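Local structure of peroxiredoxin 6 (Arenicola marina, 2V2G) at residues A[47-52]-A[96-101]; A[51-56]-A[82-87]; A[57-62]-A[158-163]. The protein probably reduces hydrogen peroxide and organic hydroperoxides to water and alcohols, acting as a thiol-specific peroxidase of the Prx6 subfamily. The protein carries 1 engineered substitution. All blocks are in the same frame, centred on the assembly; numbering follows the deposited sequence.

Interaction 1: residues A[47-52]-A[96-101]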
ATOM      1  N   THR A  47      -0.038   9.188 -16.481  1.00 23.19           N
ATOM      2  CA  THR A  47      -0.409   7.765 -16.644  1.00 23.14           C
ATOM      3  C   THR A  47      -1.356   7.240 -15.551  1.00 23.28           C
ATOM      4  O   THR A  47      -2.225   6.411 -15.812  1.00 23.76           O
ATOM      5  CB  THR A  47       0.843   6.818 -16.748  1.00 24.07           C
ATOM      6  OG1 THR A  47       1.477   6.652 -15.478  1.00 25.38           O
ATOM      7  CG2 THR A  47       1.838   7.375 -17.794  1.00 22.48           C
ATOM      8  N   GLU A  48      -1.154   7.690 -14.296  1.00 23.30           N
ATOM      9  CA  GLU A  48      -1.972   7.237 -13.175  1.00 23.28           C
ATOM     10  C   GLU A  48      -3.410   7.747 -13.217  1.00 22.75           C
ATOM     11  O   GLU A  48      -4.374   6.931 -13.159  1.00 23.67           O
ATOM     12  CB  GLU A  48      -1.332   7.641 -11.862  1.00 24.11           C
ATOM     13  CG  GLU A  48      -0.109   6.842 -11.553  1.00 23.84           C
ATOM     14  CD  GLU A  48       0.402   7.230 -10.167  1.00 25.78           C
ATOM     15  OE1 GLU A  48       0.426   8.436  -9.920  1.00 25.72           O
ATOM     16  OE2 GLU A  48       0.673   6.334  -9.343  1.00 24.70           O
ATOM     17  N   LEU A  49      -3.571   9.055 -13.361  1.00 23.35           N
ATOM     18  CA  LEU A  49      -4.940   9.611 -13.468  1.00 23.04           C
ATOM     19  C   LEU A  49      -5.613   9.093 -14.733  1.00 22.68           C
ATOM     20  O   LEU A  49      -6.816   8.861 -14.749  1.00 25.15           O
ATOM     21  CB  LEU A  49      -4.946  11.144 -13.346  1.00 23.95           C
ATOM     22  CG  LEU A  49      -4.956  11.637 -11.896  1.00 22.82           C
ATOM     23  CD1 LEU A  49      -3.722  11.312 -11.100  1.00 26.71           C
ATOM     24  CD2 LEU A  49      -5.217  13.157 -11.864  1.00 25.07           C
ATOM     25  N   GLY A  50      -4.864   8.845 -15.796  1.00 22.57           N
ATOM     26  CA  GLY A  50      -5.464   8.265 -16.997  1.00 22.60           C
ATOM     27  C   GLY A  50      -5.930   6.842 -16.806  1.00 21.32           C
ATOM     28  O   GLY A  50      -6.982   6.417 -17.298  1.00 23.69           O
ATOM     29  N   ARG A  51      -5.144   6.056 -16.067  1.00 22.04           N
ATOM     30  CA  ARG A  51      -5.554   4.733 -15.653  1.00 22.00           C
ATOM     31  C   ARG A  51      -6.837   4.737 -14.836  1.00 21.44           C
ATOM     32  O   ARG A  51      -7.673   3.841 -14.989  1.00 22.40           O
ATOM     33  CB  ARG A  51      -4.418   4.003 -14.930  1.00 22.10           C
ATOM     34  CG  ARG A  51      -4.732   2.584 -14.590  1.00 21.44           C
ATOM     35  CD  ARG A  51      -5.166   1.742 -15.788  1.00 23.39           C
ATOM     36  NE  ARG A  51      -5.302   0.308 -15.500  1.00 23.81           N
ATOM     37  CZ  ARG A  51      -6.067  -0.500 -16.197  1.00 24.67           C
ATOM     38  NH1 ARG A  51      -6.764  -0.028 -17.200  1.00 23.98           N
ATOM     39  NH2 ARG A  51      -6.141  -1.782 -15.851  1.00 23.27           N
ATOM     40  N   VAL A  52      -6.942   5.679 -13.893  1.00 22.02           N
ATOM     41  CA  VAL A  52      -8.158   5.786 -13.097  1.00 23.03           C
ATOM     42  C   VAL A  52      -9.386   6.074 -13.989  1.00 23.06           C
ATOM     43  O   VAL A  52     -10.425   5.424 -13.808  1.00 23.11           O
ATOM     44  CB  VAL A  52      -7.989   6.779 -11.936  1.00 23.89           C
ATOM     45  CG1 VAL A  52      -9.292   6.891 -11.145  1.00 23.84           C
ATOM     46  CG2 VAL A  52      -6.873   6.276 -11.005  1.00 22.52           C
ATOM     47  N   TYR A  96     -13.922  12.272 -12.110  1.00 28.99           N
ATOM     48  CA  TYR A  96     -13.683  12.562 -10.679  1.00 26.97           C
ATOM     49  C   TYR A  96     -13.118  13.992 -10.473  1.00 25.70           C
ATOM     50  O   TYR A  96     -12.435  14.538 -11.351  1.00 24.58           O
ATOM     51  CB  TYR A  96     -12.711  11.543 -10.019  1.00 26.82           C
ATOM     52  CG  TYR A  96     -11.421  11.349 -10.790  1.00 24.59           C
ATOM     53  CD1 TYR A  96     -10.392  12.261 -10.697  1.00 28.28           C
ATOM     54  CD2 TYR A  96     -11.278  10.290 -11.681  1.00 26.03           C
ATOM     55  CE1 TYR A  96      -9.221  12.125 -11.473  1.00 27.24           C
ATOM     56  CE2 TYR A  96     -10.085  10.131 -12.435  1.00 23.47           C
ATOM     57  CZ  TYR A  96      -9.095  11.061 -12.345  1.00 27.66           C
ATOM     58  OH  TYR A  96      -7.942  10.932 -13.084  1.00 26.65           O
ATOM     59  N   PRO A  97     -13.382  14.582  -9.281  1.00 25.34           N
ATOM     60  CA  PRO A  97     -12.781  15.919  -9.002  1.00 24.72           C
ATOM     61  C   PRO A  97     -11.291  15.836  -8.640  1.00 24.38           C
ATOM     62  O   PRO A  97     -10.808  14.747  -8.229  1.00 23.42           O
ATOM     63  CB  PRO A  97     -13.553  16.405  -7.770  1.00 26.14           C
ATOM     64  CG  PRO A  97     -14.625  15.356  -7.465  1.00 28.11           C
ATOM     65  CD  PRO A  97     -14.203  14.098  -8.152  1.00 25.29           C
ATOM     66  N   ILE A  98     -10.589  16.972  -8.756  1.00 22.80           N
ATOM     67  CA  ILE A  98      -9.187  17.077  -8.281  1.00 23.72           C
ATOM     68  C   ILE A  98      -9.132  18.240  -7.298  1.00 23.98           C
ATOM     69  O   ILE A  98      -9.528  19.363  -7.644  1.00 24.09           O
ATOM     70  CB  ILE A  98      -8.186  17.334  -9.416  1.00 24.78           C
ATOM     71  CG1 ILE A  98      -8.448  16.411 -10.626  1.00 25.88           C
ATOM     72  CG2 ILE A  98      -6.738  17.118  -8.901  1.00 23.53           C
ATOM     73  CD1 ILE A  98      -7.420  16.577 -11.813  1.00 25.73           C
ATOM     74  N   ILE A  99      -8.702  17.975  -6.079  1.00 21.37           N
ATOM     75  CA  ILE A  99      -8.564  18.947  -4.999  1.00 23.11           C
ATOM     76  C   ILE A  99      -7.282  19.753  -5.178  1.00 23.71           C
ATOM     77  O   ILE A  99      -6.236  19.160  -5.572  1.00 23.80           O
ATOM     78  CB  ILE A  99      -8.515  18.227  -3.666  1.00 22.97           C
ATOM     79  CG1 ILE A  99      -9.845  17.557  -3.379  1.00 23.07           C
ATOM     80  CG2 ILE A  99      -8.076  19.225  -2.503  1.00 22.94           C
ATOM     81  CD1 ILE A  99      -9.737  16.514  -2.210  1.00 25.55           C
ATOM     82  N   ALA A 100      -7.347  21.055  -4.900  1.00 24.80           N
ATOM     83  CA  ALA A 100      -6.183  21.965  -4.958  1.00 24.44           C
ATOM     84  C   ALA A 100      -5.695  22.268  -3.553  1.00 26.74           C
ATOM     85  O   ALA A 100      -6.284  23.116  -2.924  1.00 29.70           O
ATOM     86  CB  ALA A 100      -6.550  23.273  -5.652  1.00 25.71           C
ATOM     87  N   ASP A 101      -4.602  21.656  -3.106  1.00 24.57           N
ATOM     88  CA  ASP A 101      -4.089  21.822  -1.725  1.00 24.53           C
ATOM     89  C   ASP A 101      -2.908  22.815  -1.689  1.00 23.64           C
ATOM     90  O   ASP A 101      -1.761  22.520  -1.247  1.00 23.58           O
ATOM     91  CB  ASP A 101      -3.668  20.454  -1.190  1.00 23.71           C
ATOM     92  CG  ASP A 101      -3.225  20.501   0.263  1.00 27.22           C
ATOM     93  OD1 ASP A 101      -3.872  21.240   1.099  1.00 26.46           O
ATOM     94  OD2 ASP A 101      -2.246  19.779   0.587  1.00 27.69           O
TER
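Leu49 and Val52 of helix 43-54 settle on Tyr96 and Ile98 in a buried helix-to-sheet contact of the thioredoxin fold, where Tyr96 leads into strand 98-100 of the central sheet. The helix supplies one polar atom, the carbonyl O of Leu49, and Tyr96 OH donates to it over 2.9 Å. The hydroxyl comes from above the carbonyl plane at a C=O...donor angle of 104°, well off a lone-pair direction, while the carbonyl O itself lies at the ring edge, near the ring plane. A first torsion of 51° sets the Tyr96 ring between its own backbone N and carbonyl carbon, the crowded position, and points the phenol at the helix. The OH is also wedged against Leu49, only 3.0 Å from CB, so the bond and the packing fix the same atom. One turn on, the Val52 side chain runs at about a right angle to that of Tyr96, and its CG1 lies 3.6 Å from Tyr96 CE2, obliquely to the ring. Phe35 of strand 31-36 touches both Leu49 and Val52, and Leu66 of strand 64-70 touches both Val52 and Tyr96. A phenylalanine in place of Tyr96 would keep the ring but would probably leave the buried Leu49 carbonyl without its phenol donor and the far end of the ring less firmly held. The same helix carries the engineered Ser45, which replaces the predicted peroxidatic cysteine; the side chain of Leu49 is about 5 Å from that of Ser45. Between them in sequence, Glu48 forms salt bridges to Arg128, a residue of the benzoic acid pocket, and to Arg151. Beyond the phenol the contact is purely apolar: Leu49 CD2 lies 4.1 Å from Ile98 CD1.

Interaction 2: residues A[51-56]-A[82-87]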
ATOM      1  N   ARG A  51      -5.144   6.056 -16.067  1.00 22.04           N
ATOM      2  CA  ARG A  51      -5.554   4.733 -15.653  1.00 22.00           C
ATOM      3  C   ARG A  51      -6.837   4.737 -14.836  1.00 21.44           C
ATOM      4  O   ARG A  51      -7.673   3.841 -14.989  1.00 22.40           O
ATOM      5  CB  ARG A  51      -4.418   4.003 -14.930  1.00 22.10           C
ATOM      6  CG  ARG A  51      -4.732   2.584 -14.590  1.00 21.44           C
ATOM      7  CD  ARG A  51      -5.166   1.742 -15.788  1.00 23.39           C
ATOM      8  NE  ARG A  51      -5.302   0.308 -15.500  1.00 23.81           N
ATOM      9  CZ  ARG A  51      -6.067  -0.500 -16.197  1.00 24.67           C
ATOM     10  NH1 ARG A  51      -6.764  -0.028 -17.200  1.00 23.98           N
ATOM     11  NH2 ARG A  51      -6.141  -1.782 -15.851  1.00 23.27           N
ATOM     12  N   VAL A  52      -6.942   5.679 -13.893  1.00 22.02           N
ATOM     13  CA  VAL A  52      -8.158   5.786 -13.097  1.00 23.03           C
ATOM     14  C   VAL A  52      -9.386   6.074 -13.989  1.00 23.06           C
ATOM     15  O   VAL A  52     -10.425   5.424 -13.808  1.00 23.11           O
ATOM     16  CB  VAL A  52      -7.989   6.779 -11.936  1.00 23.89           C
ATOM     17  CG1 VAL A  52      -9.292   6.891 -11.145  1.00 23.84           C
ATOM     18  CG2 VAL A  52      -6.873   6.276 -11.005  1.00 22.52           C
ATOM     19  N   ILE A  53      -9.263   6.956 -14.966  1.00 23.65           N
ATOM     20  CA  ILE A  53     -10.352   7.145 -15.966  1.00 22.65           C
ATOM     21  C   ILE A  53     -10.699   5.788 -16.630  1.00 23.60           C
ATOM     22  O   ILE A  53     -11.876   5.416 -16.715  1.00 21.85           O
ATOM     23  CB  ILE A  53     -10.037   8.235 -17.056  1.00 23.78           C
ATOM     24  CG1 ILE A  53      -9.782   9.594 -16.348  1.00 23.60           C
ATOM     25  CG2 ILE A  53     -11.148   8.211 -18.211  1.00 22.33           C
ATOM     26  CD1 ILE A  53      -9.450  10.673 -17.305  1.00 22.55           C
ATOM     27  N   GLN A  54      -9.669   5.029 -17.068  1.00 23.34           N
ATOM     28  CA  GLN A  54      -9.922   3.746 -17.686  1.00 22.91           C
ATOM     29  C   GLN A  54     -10.714   2.785 -16.788  1.00 22.29           C
ATOM     30  O   GLN A  54     -11.504   1.987 -17.304  1.00 23.53           O
ATOM     31  CB  GLN A  54      -8.650   3.055 -18.185  1.00 23.47           C
ATOM     32  CG  GLN A  54      -7.910   3.785 -19.275  1.00 22.15           C
ATOM     33  CD  GLN A  54      -6.560   3.153 -19.592  1.00 22.19           C
ATOM     34  OE1 GLN A  54      -6.119   2.198 -18.926  1.00 22.55           O
ATOM     35  NE2 GLN A  54      -5.899   3.690 -20.616  1.00 21.76           N
ATOM     36  N   LEU A  55     -10.472   2.886 -15.471  1.00 22.90           N
ATOM     37  CA  LEU A  55     -11.105   2.033 -14.486  1.00 23.62           C
ATOM     38  C   LEU A  55     -12.381   2.660 -13.841  1.00 23.67           C
ATOM     39  O   LEU A  55     -12.900   2.101 -12.862  1.00 24.17           O
ATOM     40  CB  LEU A  55     -10.082   1.699 -13.379  1.00 24.45           C
ATOM     41  CG  LEU A  55      -8.928   0.809 -13.825  1.00 24.22           C
ATOM     42  CD1 LEU A  55      -7.843   0.724 -12.687  1.00 24.67           C
ATOM     43  CD2 LEU A  55      -9.484  -0.576 -14.150  1.00 25.17           C
ATOM     44  N   GLU A  56     -12.878   3.797 -14.328  1.00 24.48           N
ATOM     45  CA  GLU A  56     -13.907   4.518 -13.574  1.00 26.07           C
ATOM     46  C   GLU A  56     -15.184   3.654 -13.381  1.00 25.76           C
ATOM     47  O   GLU A  56     -15.751   3.636 -12.281  1.00 27.51           O
ATOM     48  CB  GLU A  56     -14.208   5.880 -14.233  1.00 28.46           C
ATOM     49  CG  GLU A  56     -15.431   5.974 -15.072  1.00 33.46           C
ATOM     50  CD  GLU A  56     -16.733   6.163 -14.261  1.00 40.05           C
ATOM     51  OE1 GLU A  56     -16.694   6.722 -13.116  1.00 45.12           O
ATOM     52  OE2 GLU A  56     -17.794   5.769 -14.789  1.00 48.66           O
ATOM     53  N   GLU A  82      -7.129  17.797 -19.558  1.00 23.37           N
ATOM     54  CA  GLU A  82      -7.227  17.501 -21.002  1.00 24.26           C
ATOM     55  C   GLU A  82      -6.107  16.560 -21.468  1.00 24.35           C
ATOM     56  O   GLU A  82      -6.322  15.720 -22.354  1.00 25.52           O
ATOM     57  CB  GLU A  82      -7.203  18.793 -21.812  1.00 24.09           C
ATOM     58  CG  GLU A  82      -8.428  19.697 -21.597  1.00 26.69           C
ATOM     59  CD  GLU A  82      -9.779  18.933 -21.666  1.00 31.67           C
ATOM     60  OE1 GLU A  82     -10.046  18.292 -22.698  1.00 32.18           O
ATOM     61  OE2 GLU A  82     -10.576  18.963 -20.700  1.00 34.72           O
ATOM     62  N   ASP A  83      -4.924  16.701 -20.888  1.00 23.56           N
ATOM     63  CA  ASP A  83      -3.804  15.806 -21.161  1.00 24.98           C
ATOM     64  C   ASP A  83      -4.105  14.417 -20.581  1.00 25.03           C
ATOM     65  O   ASP A  83      -3.836  13.390 -21.222  1.00 25.01           O
ATOM     66  CB  ASP A  83      -2.496  16.339 -20.561  1.00 24.75           C
ATOM     67  CG  ASP A  83      -1.945  17.602 -21.250  1.00 25.35           C
ATOM     68  OD1 ASP A  83      -2.497  18.119 -22.274  1.00 25.20           O
ATOM     69  OD2 ASP A  83      -0.918  18.078 -20.711  1.00 27.81           O
ATOM     70  N   VAL A  84      -4.671  14.384 -19.368  1.00 24.62           N
ATOM     71  CA  VAL A  84      -5.048  13.114 -18.731  1.00 24.40           C
ATOM     72  C   VAL A  84      -6.076  12.333 -19.577  1.00 24.91           C
ATOM     73  O   VAL A  84      -5.944  11.138 -19.804  1.00 24.80           O
ATOM     74  CB  VAL A  84      -5.596  13.335 -17.293  1.00 24.14           C
ATOM     75  CG1 VAL A  84      -6.075  12.039 -16.691  1.00 25.92           C
ATOM     76  CG2 VAL A  84      -4.519  13.918 -16.390  1.00 23.39           C
ATOM     77  N   LYS A  85      -7.119  13.022 -20.024  1.00 24.87           N
ATOM     78  CA  LYS A  85      -8.124  12.385 -20.882  1.00 25.73           C
ATOM     79  C   LYS A  85      -7.455  11.793 -22.115  1.00 26.57           C
ATOM     80  O   LYS A  85      -7.733  10.669 -22.492  1.00 26.18           O
ATOM     81  CB  LYS A  85      -9.168  13.420 -21.327  1.00 26.35           C
ATOM     82  CG  LYS A  85     -10.043  13.942 -20.238  1.00 26.50           C
ATOM     83  CD  LYS A  85     -10.895  15.058 -20.728  1.00 26.97           C
ATOM     84  CE  LYS A  85     -11.707  15.600 -19.620  1.00 29.33           C
ATOM     85  NZ  LYS A  85     -12.525  16.738 -20.069  1.00 29.74           N
ATOM     86  N   CYS A  86      -6.565  12.558 -22.736  1.00 27.61           N
ATOM     87  CA  CYS A  86      -5.889  12.108 -23.943  1.00 28.04           C
ATOM     88  C   CYS A  86      -5.177  10.759 -23.733  1.00 27.69           C
ATOM     89  O   CYS A  86      -5.371   9.803 -24.483  1.00 26.72           O
ATOM     90  CB  CYS A  86      -4.878  13.177 -24.336  1.00 28.68           C
ATOM     91  SG  CYS A  86      -3.983  12.812 -25.830  1.00 34.83           S
ATOM     92  N   LEU A  87      -4.349  10.718 -22.707  1.00 26.87           N
ATOM     93  CA  LEU A  87      -3.554   9.578 -22.403  1.00 28.25           C
ATOM     94  C   LEU A  87      -4.451   8.391 -22.009  1.00 27.41           C
ATOM     95  O   LEU A  87      -4.109   7.229 -22.237  1.00 28.93           O
ATOM     96  CB  LEU A  87      -2.566   9.942 -21.289  1.00 29.91           C
ATOM     97  CG  LEU A  87      -1.081   9.517 -21.335  1.00 34.70           C
ATOM     98  CD1 LEU A  87      -0.700   8.926 -20.040  1.00 36.39           C
ATOM     99  CD2 LEU A  87      -0.720   8.560 -22.485  1.00 32.71           C
TER
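Ile53 carries most of this helix-helix contact, meeting Val84 and Lys85 of helix 74-88 near the end of helix 43-54. Its CG1 branch lies anti to the carbonyl carbon (chi1 -59°) and runs on extended, thrusting CD1 toward the neighbouring helix. Ile53 CD1 ends 3.7 Å from Val84 CG1, the two branches meeting obliquely. The same methyl sits 4.2 Å from Lys85 CA, resting on the backbone of the opposing helix. Only the root of Lys85 is used here: its CB leaves away from Ile53, and the extended chain carries NZ back along its own helix to Glu82 OE2, a 3.0 Å salt bridge meeting the oxygen on its syn side but somewhat out of the carboxylate plane. At the margin Gln54 works both ways: OE1 accepts from Arg51 NH1 of its own helix at 2.9 Å, while NE2 bonds across to Ser88 O, at the end of helix 74-88. Val90, Met94 and Pro95 of the following loop also pack on Ile53. The two helices are the connections of consecutive beta-alpha-beta crossovers, through strands 31-36, 64-70 and 98-100, and their lateral packing belongs to the helical layer of the peroxiredoxin form of the thioredoxin fold.

Interaction 3: residues A[57-62]-A[158-163]; sequences GDFKKR and RVIDSL
Arg62 grips Asp161 side-on, with NE and NH2 each taking one carboxylate oxygen. Arg62 NE donates to Asp161 OD1 over 2.7 Å, meeting it on the syn side but tilted out of the carboxylate plane. The other bond, Arg62 NH2 to Asp161 OD2 at 3.1 Å, is nearly straight (171°) and uses the syn lone pair. The two flat groups lie 19° from coplanar. The third nitrogen turns back to the helix that Arg62 follows: Arg62 NH1 reaches Asp58 O of helix 56-61 at 2.8 Å, in the guanidinium plane but above the carbonyl plane, which holds the group's rotation from two directions. An extended chain from CG to NE carries the guanidinium across to helix 153-168, and the Arg62 carbonyl accepts from Gln164 NE2. Both helices lie against the central sheet of the thioredoxin fold, Phe59 and Ile160 sharing Val64 of strand 64-70. Beneath the salt bridge Ile160 CD1 comes within 3.5 Å of Phe59 CE1, obliquely to the ring, and Ile160 CG2 lies 4.0 Å from Arg62 CD. On the other side of helix 153-168, Arg158 NH2 donates to Gly150 O of the second subunit, and Ser162 OG bonds to Thr149 of that subunit and Thr173 of its own.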
ATOM      1  N   GLY A  57     -15.561   2.912 -14.396  1.00 24.04           N
ATOM      2  CA  GLY A  57     -16.643   1.974 -14.248  1.00 24.98           C
ATOM      3  C   GLY A  57     -16.451   0.851 -13.224  1.00 24.39           C
ATOM      4  O   GLY A  57     -17.429   0.394 -12.645  1.00 25.39           O
ATOM      5  N   ASP A  58     -15.216   0.370 -13.040  1.00 24.99           N
ATOM      6  CA  ASP A  58     -14.948  -0.651 -12.031  1.00 24.93           C
ATOM      7  C   ASP A  58     -15.155  -0.078 -10.616  1.00 23.61           C
ATOM      8  O   ASP A  58     -15.656  -0.750  -9.737  1.00 24.54           O
ATOM      9  CB  ASP A  58     -13.506  -1.159 -12.213  1.00 25.80           C
ATOM     10  CG  ASP A  58     -13.325  -1.917 -13.550  1.00 33.14           C
ATOM     11  OD1 ASP A  58     -14.197  -2.756 -13.919  1.00 40.78           O
ATOM     12  OD2 ASP A  58     -12.376  -1.595 -14.301  1.00 43.22           O
ATOM     13  N   PHE A  59     -14.779   1.164 -10.419  1.00 24.33           N
ATOM     14  CA  PHE A  59     -15.009   1.837  -9.125  1.00 24.43           C
ATOM     15  C   PHE A  59     -16.509   2.101  -8.972  1.00 26.25           C
ATOM     16  O   PHE A  59     -17.073   1.838  -7.904  1.00 25.42           O
ATOM     17  CB  PHE A  59     -14.178   3.096  -9.032  1.00 26.54           C
ATOM     18  CG  PHE A  59     -12.723   2.808  -8.800  1.00 25.11           C
ATOM     19  CD1 PHE A  59     -12.260   2.583  -7.512  1.00 27.22           C
ATOM     20  CD2 PHE A  59     -11.826   2.772  -9.860  1.00 25.59           C
ATOM     21  CE1 PHE A  59     -10.881   2.339  -7.247  1.00 28.19           C
ATOM     22  CE2 PHE A  59     -10.425   2.536  -9.608  1.00 27.35           C
ATOM     23  CZ  PHE A  59      -9.970   2.273  -8.321  1.00 27.54           C
ATOM     24  N   LYS A  60     -17.134   2.579 -10.052  1.00 26.29           N
ATOM     25  CA  LYS A  60     -18.565   2.924  -9.996  1.00 25.37           C
ATOM     26  C   LYS A  60     -19.375   1.683  -9.642  1.00 24.99           C
ATOM     27  O   LYS A  60     -20.262   1.766  -8.803  1.00 24.18           O
ATOM     28  CB  LYS A  60     -19.029   3.619 -11.309  1.00 26.39           C
ATOM     29  CG  LYS A  60     -20.388   4.321 -11.266  1.00 28.09           C
ATOM     30  CD  LYS A  60     -20.712   4.900 -12.672  1.00 28.27           C
ATOM     31  CE  LYS A  60     -22.259   4.969 -12.963  1.00 32.35           C
ATOM     32  NZ  LYS A  60     -22.769   5.427 -14.343  1.00 37.07           N
ATOM     33  N   LYS A  61     -19.079   0.541 -10.266  1.00 25.10           N
ATOM     34  CA  LYS A  61     -19.777  -0.738  -9.990  1.00 26.40           C
ATOM     35  C   LYS A  61     -19.728  -1.113  -8.505  1.00 24.97           C
ATOM     36  O   LYS A  61     -20.622  -1.843  -7.988  1.00 25.76           O
ATOM     37  CB  LYS A  61     -19.123  -1.921 -10.751  1.00 28.92           C
ATOM     38  CG  LYS A  61     -19.330  -1.910 -12.271  1.00 35.63           C
ATOM     39  CD  LYS A  61     -20.659  -2.475 -12.739  1.00 39.15           C
ATOM     40  CE  LYS A  61     -20.801  -2.579 -14.286  1.00 39.11           C
ATOM     41  NZ  LYS A  61     -21.702  -3.704 -14.597  1.00 40.82           N
ATOM     42  N   ARG A  62     -18.649  -0.700  -7.856  1.00 24.42           N
ATOM     43  CA  ARG A  62     -18.440  -1.030  -6.445  1.00 23.85           C
ATOM     44  C   ARG A  62     -18.949   0.027  -5.497  1.00 24.70           C
ATOM     45  O   ARG A  62     -18.767  -0.079  -4.291  1.00 24.15           O
ATOM     46  CB  ARG A  62     -16.973  -1.305  -6.216  1.00 23.49           C
ATOM     47  CG  ARG A  62     -16.521  -2.546  -6.962  1.00 24.56           C
ATOM     48  CD  ARG A  62     -14.998  -2.569  -6.923  1.00 25.13           C
ATOM     49  NE  ARG A  62     -14.386  -3.802  -7.404  1.00 27.88           N
ATOM     50  CZ  ARG A  62     -14.248  -4.153  -8.678  1.00 30.33           C
ATOM     51  NH1 ARG A  62     -14.683  -3.386  -9.694  1.00 28.63           N
ATOM     52  NH2 ARG A  62     -13.657  -5.293  -8.946  1.00 30.00           N
ATOM     53  N   ARG A 158      -8.567  -4.753  -5.917  1.00 22.91           N
ATOM     54  CA  ARG A 158      -8.574  -6.059  -5.186  1.00 24.36           C
ATOM     55  C   ARG A 158      -8.873  -5.842  -3.713  1.00 24.80           C
ATOM     56  O   ARG A 158      -9.677  -6.555  -3.101  1.00 24.43           O
ATOM     57  CB  ARG A 158      -7.236  -6.807  -5.374  1.00 21.95           C
ATOM     58  CG  ARG A 158      -7.131  -8.243  -4.863  1.00 23.06           C
ATOM     59  CD  ARG A 158      -5.736  -8.766  -4.952  1.00 24.17           C
ATOM     60  NE  ARG A 158      -4.944  -8.235  -3.848  1.00 23.07           N
ATOM     61  CZ  ARG A 158      -4.973  -8.680  -2.608  1.00 25.71           C
ATOM     62  NH1 ARG A 158      -5.700  -9.738  -2.241  1.00 24.14           N
ATOM     63  NH2 ARG A 158      -4.276  -8.027  -1.688  1.00 25.83           N
ATOM     64  N   VAL A 159      -8.174  -4.881  -3.093  1.00 23.33           N
ATOM     65  CA  VAL A 159      -8.400  -4.606  -1.680  1.00 24.14           C
ATOM     66  C   VAL A 159      -9.766  -4.016  -1.407  1.00 24.07           C
ATOM     67  O   VAL A 159     -10.317  -4.320  -0.362  1.00 25.18           O
ATOM     68  CB  VAL A 159      -7.259  -3.844  -1.019  1.00 25.62           C
ATOM     69  CG1 VAL A 159      -5.930  -4.611  -1.183  1.00 28.03           C
ATOM     70  CG2 VAL A 159      -7.109  -2.424  -1.549  1.00 25.07           C
ATOM     71  N   ILE A 160     -10.310  -3.215  -2.302  1.00 24.71           N
ATOM     72  CA  ILE A 160     -11.705  -2.769  -2.159  1.00 24.73           C
ATOM     73  C   ILE A 160     -12.640  -3.964  -2.063  1.00 24.77           C
ATOM     74  O   ILE A 160     -13.490  -4.037  -1.163  1.00 25.56           O
ATOM     75  CB  ILE A 160     -12.191  -1.787  -3.283  1.00 25.01           C
ATOM     76  CG1 ILE A 160     -11.450  -0.436  -3.087  1.00 27.36           C
ATOM     77  CG2 ILE A 160     -13.746  -1.681  -3.263  1.00 24.82           C
ATOM     78  CD1 ILE A 160     -11.512   0.470  -4.333  1.00 27.54           C
ATOM     79  N   ASP A 161     -12.463  -4.940  -2.956  1.00 24.87           N
ATOM     80  CA  ASP A 161     -13.292  -6.183  -2.914  1.00 25.18           C
ATOM     81  C   ASP A 161     -13.157  -6.880  -1.572  1.00 25.10           C
ATOM     82  O   ASP A 161     -14.138  -7.331  -0.968  1.00 23.90           O
ATOM     83  CB  ASP A 161     -12.934  -7.089  -4.086  1.00 24.16           C
ATOM     84  CG  ASP A 161     -13.343  -6.488  -5.411  1.00 28.38           C
ATOM     85  OD1 ASP A 161     -14.259  -5.624  -5.431  1.00 30.19           O
ATOM     86  OD2 ASP A 161     -12.835  -6.884  -6.473  1.00 29.94           O
ATOM     87  N   SER A 162     -11.936  -6.963  -1.076  1.00 23.86           N
ATOM     88  CA  SER A 162     -11.689  -7.612   0.258  1.00 24.31           C
ATOM     89  C   SER A 162     -12.366  -6.823   1.345  1.00 24.66           C
ATOM     90  O   SER A 162     -13.093  -7.372   2.196  1.00 24.33           O
ATOM     91  CB  SER A 162     -10.212  -7.744   0.542  1.00 26.55           C
ATOM     92  OG  SER A 162      -9.984  -8.182   1.878  1.00 25.79           O
ATOM     93  N   LEU A 163     -12.194  -5.510   1.322  1.00 24.27           N
ATOM     94  CA  LEU A 163     -12.737  -4.667   2.413  1.00 23.31           C
ATOM     95  C   LEU A 163     -14.283  -4.749   2.418  1.00 23.28           C
ATOM     96  O   LEU A 163     -14.877  -4.712   3.477  1.00 22.63           O
ATOM     97  CB  LEU A 163     -12.284  -3.213   2.263  1.00 24.69           C
ATOM     98  CG  LEU A 163     -10.799  -2.961   2.476  1.00 23.33           C
ATOM     99  CD1 LEU A 163     -10.477  -1.604   1.819  1.00 25.51           C
ATOM    100  CD2 LEU A 163     -10.430  -3.019   3.961  1.00 24.46           C
TER

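In the fold
Interactions 1 and 2 share helix 43-54 and touch each other: its residues turned to the sheet meet Tyr96 and strand 98-100, whereas Ile53 meets helix 74-88, and Val84 CG1 also packs against the Leu49-Gly50 backbone. Interaction 1 is wholly buried, with a single phenol-carbonyl bond amid apolar groups. Interaction 2 is partly buried and apolar between its own two segments, its polar links lying within each segment or, as from Gln54 to Ser88, just beyond. Interaction 3, centred about 17 Å from the centre of interaction 1 and 18 Å from that of interaction 2, uses the next helix, 56-61, and adds a two-nitrogen salt bridge above an apolar layer. All three touch the second subunit.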